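Local structure of FAD synthetase (Saccharomyces cerevisiae, 2WSI) at residues K39-L42 against S43-V47; E211-C214 against G215-K219; W291-D295 against D296-R300. The protein catalyses the adenylation of FMN by ATP, releasing diphosphate and forming the coenzyme FAD, the single step from FMN in the FAD biosynthesis pathway. One frame throughout, in Å; residues are numbered along the deposited sequence.

Contact 1 of 3, residues K39-L42 against S43-V47; sequences KYLL and SEIFV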
loop_
_atom_site.group_PDB
_atom_site.type_symbol
_atom_site.label_atom_id
_atom_site.label_comp_id
_atom_site.label_asym_id
_atom_site.label_seq_id
_atom_site.Cartn_x
_atom_site.Cartn_y
_atom_site.Cartn_z
ATOM N N LYS A 39 2.408 15.576 -4.825
ATOM C CA LYS A 39 1.767 16.764 -5.388
ATOM C C LYS A 39 0.244 16.603 -5.438
ATOM O O LYS A 39 -0.469 17.516 -5.075
ATOM C CB LYS A 39 2.315 17.099 -6.785
ATOM C CG LYS A 39 3.707 17.759 -6.793
ATOM C CD LYS A 39 3.800 19.084 -5.980
ATOM C CE LYS A 39 3.183 20.278 -6.711
ATOM N NZ LYS A 39 3.317 21.583 -5.960
ATOM N N TYR A 40 -0.255 15.452 -5.889
ATOM C CA TYR A 40 -1.700 15.212 -5.848
ATOM C C TYR A 40 -2.272 15.436 -4.434
ATOM O O TYR A 40 -3.280 16.097 -4.257
ATOM C CB TYR A 40 -2.035 13.783 -6.234
ATOM C CG TYR A 40 -1.778 13.381 -7.681
ATOM C CD1 TYR A 40 -2.072 14.244 -8.733
ATOM C CD2 TYR A 40 -1.305 12.100 -7.988
ATOM C CE1 TYR A 40 -1.864 13.879 -10.058
ATOM C CE2 TYR A 40 -1.114 11.701 -9.335
ATOM C CZ TYR A 40 -1.398 12.608 -10.349
ATOM O OH TYR A 40 -1.211 12.255 -11.661
ATOM N N LEU A 41 -1.629 14.839 -3.438
ATOM C CA LEU A 41 -2.131 14.897 -2.069
ATOM C C LEU A 41 -2.095 16.307 -1.499
ATOM O O LEU A 41 -3.107 16.791 -0.990
ATOM C CB LEU A 41 -1.317 13.950 -1.177
ATOM C CG LEU A 41 -1.619 12.477 -1.507
ATOM C CD1 LEU A 41 -0.604 11.515 -0.835
ATOM C CD2 LEU A 41 -3.065 12.139 -1.060
ATOM N N LEU A 42 -0.933 16.956 -1.573
ATOM C CA LEU A 42 -0.742 18.266 -0.945
ATOM C C LEU A 42 -1.423 19.401 -1.715
ATOM O O LEU A 42 -2.001 20.308 -1.099
ATOM C CB LEU A 42 0.749 18.559 -0.794
ATOM C CG LEU A 42 1.498 17.621 0.164
ATOM C CD1 LEU A 42 2.997 17.848 0.060
ATOM C CD2 LEU A 42 1.018 17.797 1.618
ATOM N N SER A 43 -1.376 19.337 -3.051
ATOM C CA SER A 43 -1.867 20.413 -3.905
ATOM C C SER A 43 -3.299 20.266 -4.361
ATOM O O SER A 43 -3.905 21.266 -4.705
ATOM C CB SER A 43 -1.045 20.498 -5.213
ATOM O OG SER A 43 0.216 21.093 -4.987
ATOM N N GLU A 44 -3.813 19.039 -4.459
ATOM C CA GLU A 44 -5.161 18.828 -5.003
ATOM C C GLU A 44 -6.131 18.173 -4.041
ATOM O O GLU A 44 -7.332 18.348 -4.167
ATOM C CB GLU A 44 -5.110 17.988 -6.276
ATOM C CG GLU A 44 -4.584 18.738 -7.484
ATOM C CD GLU A 44 -4.434 17.814 -8.686
ATOM O OE1 GLU A 44 -5.450 17.214 -9.090
ATOM O OE2 GLU A 44 -3.306 17.687 -9.211
ATOM N N ILE A 45 -5.630 17.407 -3.082
ATOM C CA ILE A 45 -6.535 16.660 -2.226
ATOM C C ILE A 45 -6.731 17.280 -0.846
ATOM O O ILE A 45 -7.867 17.537 -0.429
ATOM C CB ILE A 45 -6.050 15.202 -2.141
ATOM C CG1 ILE A 45 -6.167 14.597 -3.559
ATOM C CG2 ILE A 45 -6.875 14.431 -1.163
ATOM C CD1 ILE A 45 -5.512 13.225 -3.706
ATOM N N PHE A 46 -5.642 17.485 -0.123
ATOM C CA PHE A 46 -5.751 18.011 1.228
ATOM C C PHE A 46 -6.216 19.458 1.217
ATOM O O PHE A 46 -6.649 19.982 2.243
ATOM C CB PHE A 46 -4.429 17.906 1.988
ATOM C CG PHE A 46 -3.973 16.469 2.264
ATOM C CD1 PHE A 46 -4.813 15.396 2.061
ATOM C CD2 PHE A 46 -2.708 16.233 2.778
ATOM C CE1 PHE A 46 -4.385 14.088 2.311
ATOM C CE2 PHE A 46 -2.285 14.945 3.056
ATOM C CZ PHE A 46 -3.121 13.870 2.814
ATOM N N VAL A 47 -6.132 20.109 0.071
ATOM C CA VAL A 47 -6.593 21.497 -0.002
ATOM C C VAL A 47 -8.128 21.509 0.012
ATOM O O VAL A 47 -8.783 22.466 0.465
ATOM C CB VAL A 47 -6.014 22.145 -1.271
ATOM C CG1 VAL A 47 -6.842 23.337 -1.718
ATOM C CG2 VAL A 47 -4.528 22.513 -1.020
#
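Backbone hydrogen bonds join Lys39, Tyr40 and Leu41 to Ser43, Glu44 and Phe46 in the last turns of helix 25-45, where the spacing widens from alpha to pi type. Ser43 N donates to Lys39 O at 2.9 Å, four residues back, whereas Phe46 N reaches five residues back to Leu41 O at 2.8 Å, nearly straight at 172°. Tyr40 O takes Glu44 N and, weakly, Ile45 N, which is also a weak second donor to Leu41 O.

Among the apolar contacts, Leu41 CD2 meets Ile45 CD1 at 3.8 Å and also Phe46 CE1 at 4.1 Å. With CG anti to the carbonyl carbon (chi1 -66°), the Phe46 ring lies back against Leu41, whose carbonyl carbon sits over one ring face near the rim. Tyr73 and Tyr80 of helix 64-87 meet this ring edge-to-face.

Lys39, Ser43 and Glu44 are exposed. Glu44 OE2 lies at the Tyr40 ring edge, 3.7 Å from CD1, with carboxylate and ring planes 87° apart; the ring packs on Pro177 and Pro193, and Tyr40 OH bonds weakly to His196 NE2. Lys39, bent at chi2 and chi3, curls its NZ to Ser43 OG.

The apolar side thus joins the helix end to helix 64-87 through Leu41 and Phe46 and to strand 178-180 through Ile45, while the single weak side-chain hydrogen bond, Lys39 to Ser43, probably adds little rigidity.

Contact 2 of 3, residues E211-C214 against G215-K219; sequences EPIC and GLYGK. With SO4 (sulfate ion), chain B.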
loop_
_atom_site.group_PDB
_atom_site.type_symbol
_atom_site.label_atom_id
_atom_site.label_comp_id
_atom_site.label_asym_id
_atom_site.label_seq_id
_atom_site.Cartn_x
_atom_site.Cartn_y
_atom_site.Cartn_z
ATOM N N GLU A 211 10.054 -0.908 6.275
ATOM C CA GLU A 211 8.797 -1.182 7.003
ATOM C C GLU A 211 8.399 -2.655 6.853
ATOM O O GLU A 211 8.776 -3.309 5.885
ATOM C CB GLU A 211 7.680 -0.265 6.482
ATOM C CG GLU A 211 7.849 1.185 6.945
ATOM C CD GLU A 211 7.607 1.295 8.456
ATOM O OE1 GLU A 211 6.445 1.130 8.889
ATOM O OE2 GLU A 211 8.578 1.502 9.206
ATOM N N PRO A 212 7.641 -3.186 7.819
ATOM C CA PRO A 212 7.264 -4.594 7.708
ATOM C C PRO A 212 6.277 -4.763 6.561
ATOM O O PRO A 212 5.431 -3.922 6.371
ATOM C CB PRO A 212 6.574 -4.883 9.050
ATOM C CG PRO A 212 6.094 -3.529 9.555
ATOM C CD PRO A 212 6.988 -2.497 8.957
ATOM N N ILE A 213 6.384 -5.836 5.810
ATOM C CA ILE A 213 5.489 -6.047 4.680
ATOM C C ILE A 213 4.830 -7.421 4.810
ATOM O O ILE A 213 5.365 -8.322 5.453
ATOM C CB ILE A 213 6.229 -5.956 3.332
ATOM C CG1 ILE A 213 7.149 -7.153 3.135
ATOM C CG2 ILE A 213 7.031 -4.671 3.241
ATOM C CD1 ILE A 213 7.732 -7.213 1.723
ATOM N N CYS A 214 3.665 -7.567 4.204
ATOM C CA CYS A 214 2.892 -8.771 4.399
ATOM C C CYS A 214 3.761 -9.987 4.087
ATOM O O CYS A 214 4.383 -10.054 3.034
ATOM C CB CYS A 214 1.651 -8.771 3.502
ATOM S SG CYS A 214 0.616 -10.232 3.873
ATOM N N GLY A 215 3.785 -10.962 4.988
ATOM C CA GLY A 215 4.670 -12.105 4.818
ATOM C C GLY A 215 4.333 -12.933 3.581
ATOM O O GLY A 215 5.192 -13.642 3.082
ATOM N N LEU A 216 3.104 -12.847 3.072
ATOM C CA LEU A 216 2.781 -13.569 1.837
ATOM C C LEU A 216 3.759 -13.238 0.697
ATOM O O LEU A 216 4.071 -14.108 -0.128
ATOM C CB LEU A 216 1.346 -13.284 1.382
ATOM C CG LEU A 216 0.254 -13.612 2.415
ATOM C CD1 LEU A 216 -1.116 -13.365 1.812
ATOM C CD2 LEU A 216 0.370 -15.054 2.918
ATOM N N TYR A 217 4.229 -11.989 0.617
ATOM C CA TYR A 217 5.172 -11.628 -0.458
ATOM C C TYR A 217 6.483 -12.425 -0.330
ATOM O O TYR A 217 7.113 -12.790 -1.324
ATOM C CB TYR A 217 5.448 -10.103 -0.467
ATOM C CG TYR A 217 4.193 -9.311 -0.754
ATOM C CD1 TYR A 217 3.475 -9.498 -1.939
ATOM C CD2 TYR A 217 3.696 -8.394 0.177
ATOM C CE1 TYR A 217 2.306 -8.764 -2.192
ATOM C CE2 TYR A 217 2.515 -7.671 -0.056
ATOM C CZ TYR A 217 1.835 -7.852 -1.240
ATOM O OH TYR A 217 0.656 -7.149 -1.441
ATOM N N GLY A 218 6.896 -12.688 0.903
ATOM C CA GLY A 218 8.068 -13.516 1.134
ATOM C C GLY A 218 7.912 -14.936 0.586
ATOM O O GLY A 218 8.899 -15.596 0.304
ATOM N N LYS A 219 6.680 -15.402 0.430
ATOM C CA LYS A 219 6.423 -16.753 -0.092
ATOM C C LYS A 219 6.173 -16.813 -1.612
ATOM O O LYS A 219 5.805 -17.868 -2.156
ATOM C CB LYS A 219 5.231 -17.376 0.622
ATOM C CG LYS A 219 5.406 -17.531 2.143
ATOM C CD LYS A 219 6.659 -18.339 2.514
ATOM C CE LYS A 219 6.444 -19.836 2.285
ATOM N NZ LYS A 219 7.366 -20.688 3.111
HETATM S S SO4 B . -1.443 -6.268 -4.038
HETATM O O1 SO4 B . -2.673 -6.852 -4.539
HETATM O O2 SO4 B . -1.753 -5.541 -2.812
HETATM O O3 SO4 B . -0.499 -7.349 -3.751
HETATM O O4 SO4 B . -0.936 -5.284 -4.987
#
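A helix N-cap forms this contact: Cys214 stands immediately before the short, weakly bonded helix 215-218, within the phosphoadenosine phosphosulfate reductase domain. Its SG is swung anti to the backbone N (chi1 -175°), which carries the sulfur forward to the first turn, where it accepts a weak capping bond from Leu216 N at 3.7 Å. The same sulfur packs against Leu216 CG, also at 3.7 Å, so it serves as both acceptor and apolar surface. Cys214 O receives Tyr217 N at 3.1 Å, a bond that closes the first turn.

Tyr217 starts out toward the preceding loop, its CB facing it. Cys214 CB touches Tyr217 CE2 at 3.8 Å, and Ile213 CD1 comes within 4.3 Å of Tyr217 CB, while Trp203 meets the ring edge-to-face. These contacts are buried, and Leu116 and Phe119 of helix 114-126 pack on Cys214.

The far end of the tyrosine is polar. Its hydroxyl bonds to Lys64 N, at the start of helix 64-87, and to a sulfate ion, probably from the crystallisation liquor, which Lys64 NZ and Ile224 N hold as well. The Tyr217 side chain is about 9 Å from the bound FAD, so the sulfate lies near the nucleotide site and may mark a phosphate pocket. A phenylalanine at Tyr217 could keep much of the ring packing but would probably leave the sulfate and Lys64 N without their hydroxyl partner. Sulfate O3 lies in the ring plane at the edge, and Tyr217 OH donates to it at 2.6 Å.

Contact 3 of 3, residues W291-D295 against D296-R300; sequences WYLVD and DTLER. With FAD (flavin-adenine dinucleotide), chain C.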
loop_
_atom_site.group_PDB
_atom_site.type_symbol
_atom_site.label_atom_id
_atom_site.label_comp_id
_atom_site.label_asym_id
_atom_site.label_seq_id
_atom_site.Cartn_x
_atom_site.Cartn_y
_atom_site.Cartn_z
ATOM N N TRP A 291 9.380 -9.790 -4.729
ATOM C CA TRP A 291 10.192 -8.669 -5.195
ATOM C C TRP A 291 11.234 -9.117 -6.236
ATOM O O TRP A 291 12.030 -8.315 -6.730
ATOM C CB TRP A 291 10.853 -7.921 -4.015
ATOM C CG TRP A 291 11.579 -8.769 -2.985
ATOM C CD1 TRP A 291 12.907 -9.116 -2.986
ATOM C CD2 TRP A 291 11.029 -9.302 -1.782
ATOM N NE1 TRP A 291 13.200 -9.877 -1.876
ATOM C CE2 TRP A 291 12.068 -9.998 -1.116
ATOM C CE3 TRP A 291 9.748 -9.287 -1.208
ATOM C CZ2 TRP A 291 11.867 -10.663 0.092
ATOM C CZ3 TRP A 291 9.554 -9.951 0.001
ATOM C CH2 TRP A 291 10.610 -10.621 0.635
ATOM N N TYR A 292 11.197 -10.396 -6.580
ATOM C CA TYR A 292 11.944 -10.901 -7.742
ATOM C C TYR A 292 11.139 -10.773 -9.030
ATOM O O TYR A 292 11.653 -11.072 -10.116
ATOM C CB TYR A 292 12.364 -12.371 -7.548
ATOM C CG TYR A 292 13.603 -12.502 -6.710
ATOM C CD1 TYR A 292 14.847 -12.687 -7.294
ATOM C CD2 TYR A 292 13.533 -12.401 -5.329
ATOM C CE1 TYR A 292 15.997 -12.784 -6.513
ATOM C CE2 TYR A 292 14.674 -12.503 -4.538
ATOM C CZ TYR A 292 15.894 -12.692 -5.136
ATOM O OH TYR A 292 16.999 -12.773 -4.340
ATOM N N LEU A 293 9.879 -10.353 -8.930
ATOM C CA LEU A 293 9.132 -10.031 -10.136
ATOM C C LEU A 293 9.115 -8.515 -10.411
ATOM O O LEU A 293 8.744 -7.715 -9.545
ATOM C CB LEU A 293 7.715 -10.559 -10.063
ATOM C CG LEU A 293 6.992 -10.378 -11.392
ATOM C CD1 LEU A 293 7.203 -11.634 -12.237
ATOM C CD2 LEU A 293 5.514 -10.105 -11.215
ATOM N N VAL A 294 9.536 -8.115 -11.613
ATOM C CA VAL A 294 9.474 -6.696 -11.998
ATOM C C VAL A 294 8.630 -6.467 -13.236
ATOM O O VAL A 294 8.367 -5.331 -13.605
ATOM C CB VAL A 294 10.856 -6.052 -12.233
ATOM C CG1 VAL A 294 11.573 -5.847 -10.903
ATOM C CG2 VAL A 294 11.717 -6.855 -13.235
ATOM N N ASP A 295 8.203 -7.556 -13.869
ATOM C CA ASP A 295 7.493 -7.467 -15.140
ATOM C C ASP A 295 6.038 -7.233 -14.825
ATOM O O ASP A 295 5.338 -8.143 -14.360
ATOM C CB ASP A 295 7.708 -8.758 -15.945
ATOM C CG ASP A 295 6.937 -8.769 -17.244
ATOM O OD1 ASP A 295 6.252 -7.761 -17.508
ATOM O OD2 ASP A 295 7.002 -9.783 -17.987
ATOM N N ASP A 296 5.573 -6.001 -15.033
ATOM C CA ASP A 296 4.219 -5.630 -14.611
ATOM C C ASP A 296 3.178 -6.510 -15.278
ATOM O O ASP A 296 2.091 -6.687 -14.750
ATOM C CB ASP A 296 3.896 -4.161 -14.951
ATOM C CG ASP A 296 4.714 -3.167 -14.137
ATOM O OD1 ASP A 296 4.130 -2.494 -13.260
ATOM O OD2 ASP A 296 5.935 -3.058 -14.375
ATOM N N THR A 297 3.495 -7.028 -16.465
ATOM C CA THR A 297 2.499 -7.785 -17.221
ATOM C C THR A 297 2.164 -9.064 -16.462
ATOM O O THR A 297 1.093 -9.641 -16.630
ATOM C CB THR A 297 2.971 -8.168 -18.669
ATOM O OG1 THR A 297 3.536 -9.476 -18.650
ATOM C CG2 THR A 297 4.017 -7.202 -19.233
ATOM N N LEU A 298 3.090 -9.502 -15.620
ATOM C CA LEU A 298 2.975 -10.803 -14.982
ATOM C C LEU A 298 2.534 -10.716 -13.511
ATOM O O LEU A 298 2.463 -11.735 -12.827
ATOM C CB LEU A 298 4.321 -11.519 -15.052
ATOM C CG LEU A 298 4.799 -11.876 -16.473
ATOM C CD1 LEU A 298 6.119 -12.652 -16.422
ATOM C CD2 LEU A 298 3.730 -12.673 -17.177
ATOM N N GLU A 299 2.224 -9.506 -13.057
ATOM C CA GLU A 299 1.954 -9.243 -11.642
ATOM C C GLU A 299 0.781 -10.057 -11.109
ATOM O O GLU A 299 0.798 -10.539 -9.971
ATOM C CB GLU A 299 1.700 -7.741 -11.427
ATOM C CG GLU A 299 1.471 -7.335 -9.971
ATOM C CD GLU A 299 1.602 -5.806 -9.733
ATOM O OE1 GLU A 299 2.043 -5.096 -10.646
ATOM O OE2 GLU A 299 1.283 -5.332 -8.620
ATOM N N ARG A 300 -0.252 -10.217 -11.920
ATOM C CA ARG A 300 -1.440 -10.899 -11.442
ATOM C C ARG A 300 -1.480 -12.365 -11.901
ATOM O O ARG A 300 -2.533 -12.979 -11.891
ATOM C CB ARG A 300 -2.689 -10.158 -11.930
ATOM C CG ARG A 300 -2.823 -8.759 -11.332
ATOM C CD ARG A 300 -4.114 -8.115 -11.759
ATOM N NE ARG A 300 -5.257 -8.837 -11.221
ATOM C CZ ARG A 300 -5.898 -8.505 -10.103
ATOM N NH1 ARG A 300 -5.520 -7.446 -9.400
ATOM N NH2 ARG A 300 -6.925 -9.235 -9.694
HETATM P PA FAD C . -7.648 -4.275 -5.684
HETATM O O1A FAD C . -7.087 -5.632 -5.352
HETATM O O2A FAD C . -9.151 -4.287 -5.644
HETATM O O5B FAD C . -7.027 -3.082 -4.778
HETATM C C5B FAD C . -7.178 -1.747 -5.226
HETATM C C4B FAD C . -7.292 -0.833 -4.002
HETATM O O4B FAD C . -8.584 -0.933 -3.460
HETATM C C3B FAD C . -6.342 -1.249 -2.895
HETATM O O3B FAD C . -5.088 -0.629 -3.027
HETATM C C2B FAD C . -7.079 -0.772 -1.657
HETATM O O2B FAD C . -6.828 0.598 -1.428
HETATM C C1B FAD C . -8.522 -0.955 -2.046
HETATM N N9A FAD C . -8.967 -2.275 -1.571
HETATM C C8A FAD C . -9.000 -3.462 -2.258
HETATM N N7A FAD C . -9.501 -4.427 -1.441
HETATM C C5A FAD C . -9.761 -3.854 -0.237
HETATM C C6A FAD C . -10.259 -4.349 0.951
HETATM N N6A FAD C . -10.613 -5.639 1.103
HETATM N N1A FAD C . -10.431 -3.482 1.990
HETATM C C2A FAD C . -10.113 -2.144 1.892
HETATM N N3A FAD C . -9.580 -1.662 0.719
HETATM C C4A FAD C . -9.444 -2.509 -0.325
HETATM N N1 FAD C . -14.904 0.179 -9.780
HETATM C C2 FAD C . -15.722 0.783 -10.700
HETATM O O2 FAD C . -15.883 0.278 -11.811
HETATM N N3 FAD C . -16.368 1.952 -10.384
HETATM C C4 FAD C . -16.210 2.529 -9.143
HETATM O O4 FAD C . -16.814 3.586 -8.930
HETATM C C4X FAD C . -15.379 1.918 -8.199
HETATM N N5 FAD C . -15.185 2.465 -6.934
HETATM C C5X FAD C . -14.352 1.850 -6.019
HETATM C C6 FAD C . -14.151 2.390 -4.748
HETATM C C7 FAD C . -13.327 1.730 -3.832
HETATM C C7M FAD C . -13.100 2.278 -2.452
HETATM C C8 FAD C . -12.697 0.548 -4.201
HETATM C C8M FAD C . -11.789 -0.159 -3.240
HETATM C C9 FAD C . -12.891 0.023 -5.466
HETATM C C9A FAD C . -13.720 0.657 -6.370
HETATM N N10 FAD C . -13.909 0.100 -7.619
HETATM C C10 FAD C . -14.716 0.742 -8.537
HETATM C "C1'" FAD C . -13.190 -1.170 -7.987
HETATM C "C2'" FAD C . -11.804 -0.848 -8.588
HETATM O "O2'" FAD C . -11.849 0.095 -9.632
HETATM C "C3'" FAD C . -11.069 -2.090 -9.086
HETATM O "O3'" FAD C . -11.692 -2.558 -10.257
HETATM C "C4'" FAD C . -11.068 -3.178 -8.030
HETATM O "O4'" FAD C . -10.680 -2.643 -6.782
HETATM C "C5'" FAD C . -10.082 -4.286 -8.404
HETATM O "O5'" FAD C . -8.888 -3.699 -8.886
HETATM P P FAD C . -7.449 -4.304 -8.483
HETATM O O1P FAD C . -7.539 -5.810 -8.411
HETATM O O2P FAD C . -6.381 -3.767 -9.408
HETATM O O3P FAD C . -7.047 -3.730 -7.050
#
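Leu293 packs tightly against the backbone joining Leu298 to Glu299, its two methyl branches dividing the work. CD2 presses on Glu299 CA at 3.7 Å, and CD1 meets Leu298 CB at 4.0 Å, with the leucine side chains crossing at about a right angle. Leu293 CG is anti to the backbone N (chi1 -173°), a setting that extends the branches toward the following turn. Leu199 of helix 199-209 touches both Leu293 and Glu299, so this apolar side is backed by the fold.

The turn between them is closed by Leu298 N donating to Asp295 O at 2.9 Å, an i to i-3 bond of the 3-10 segment 296-298.

The other side is looser. Thr297 is exposed, and although Thr297 N appears to donate to Asp295 OD1, the placement of that oxygen is doubtful. Asp295 OD2 lies beside Leu298 CD1 at 3.4 Å, a carboxylate oxygen against a methyl group. Asp295, Asp296 and Thr297 touch a crystal neighbour, which may influence their conformation.

The polar ends find partners outside the turn. Asp296 OD1 accepts from Leu199 N, and buried Glu299 forms salt bridges through OE2 with Arg166 and Lys64. Arg300, bent at chi3 (65°), sends NH1 to FAD O1P at 2.8 Å in a weak bond with an N-H...O angle of 125°. The leucine packing and compact turn thus lead directly into residues bearing charge, and the positive guanidinium probably helps offset the negative charge of the pyrophosphate of the bound FAD.

The three contacts follow in series along the chain. Contact 1 lies at the C-terminal part of helix 25-45, its centre about 30 Å from those of both others and on the opposite side of the chain's centre from contact 2. Contacts 2 and 3 are neighbours, centres about 15 Å apart: Trp291 packs its ring on Ile213 and Gly218, with Ile213 CD1 to Trp291 CZ3 at 3.7 Å. Both share helix 199-209, whose Trp203 meets Tyr217 and Trp291. Helix 64-87 meets contact 1 between Tyr73 and Tyr80, in its middle and later part, and gives Lys64 at its start to contacts 2 and 3. Contact 3 alone supplies a residue that binds FAD, Arg300.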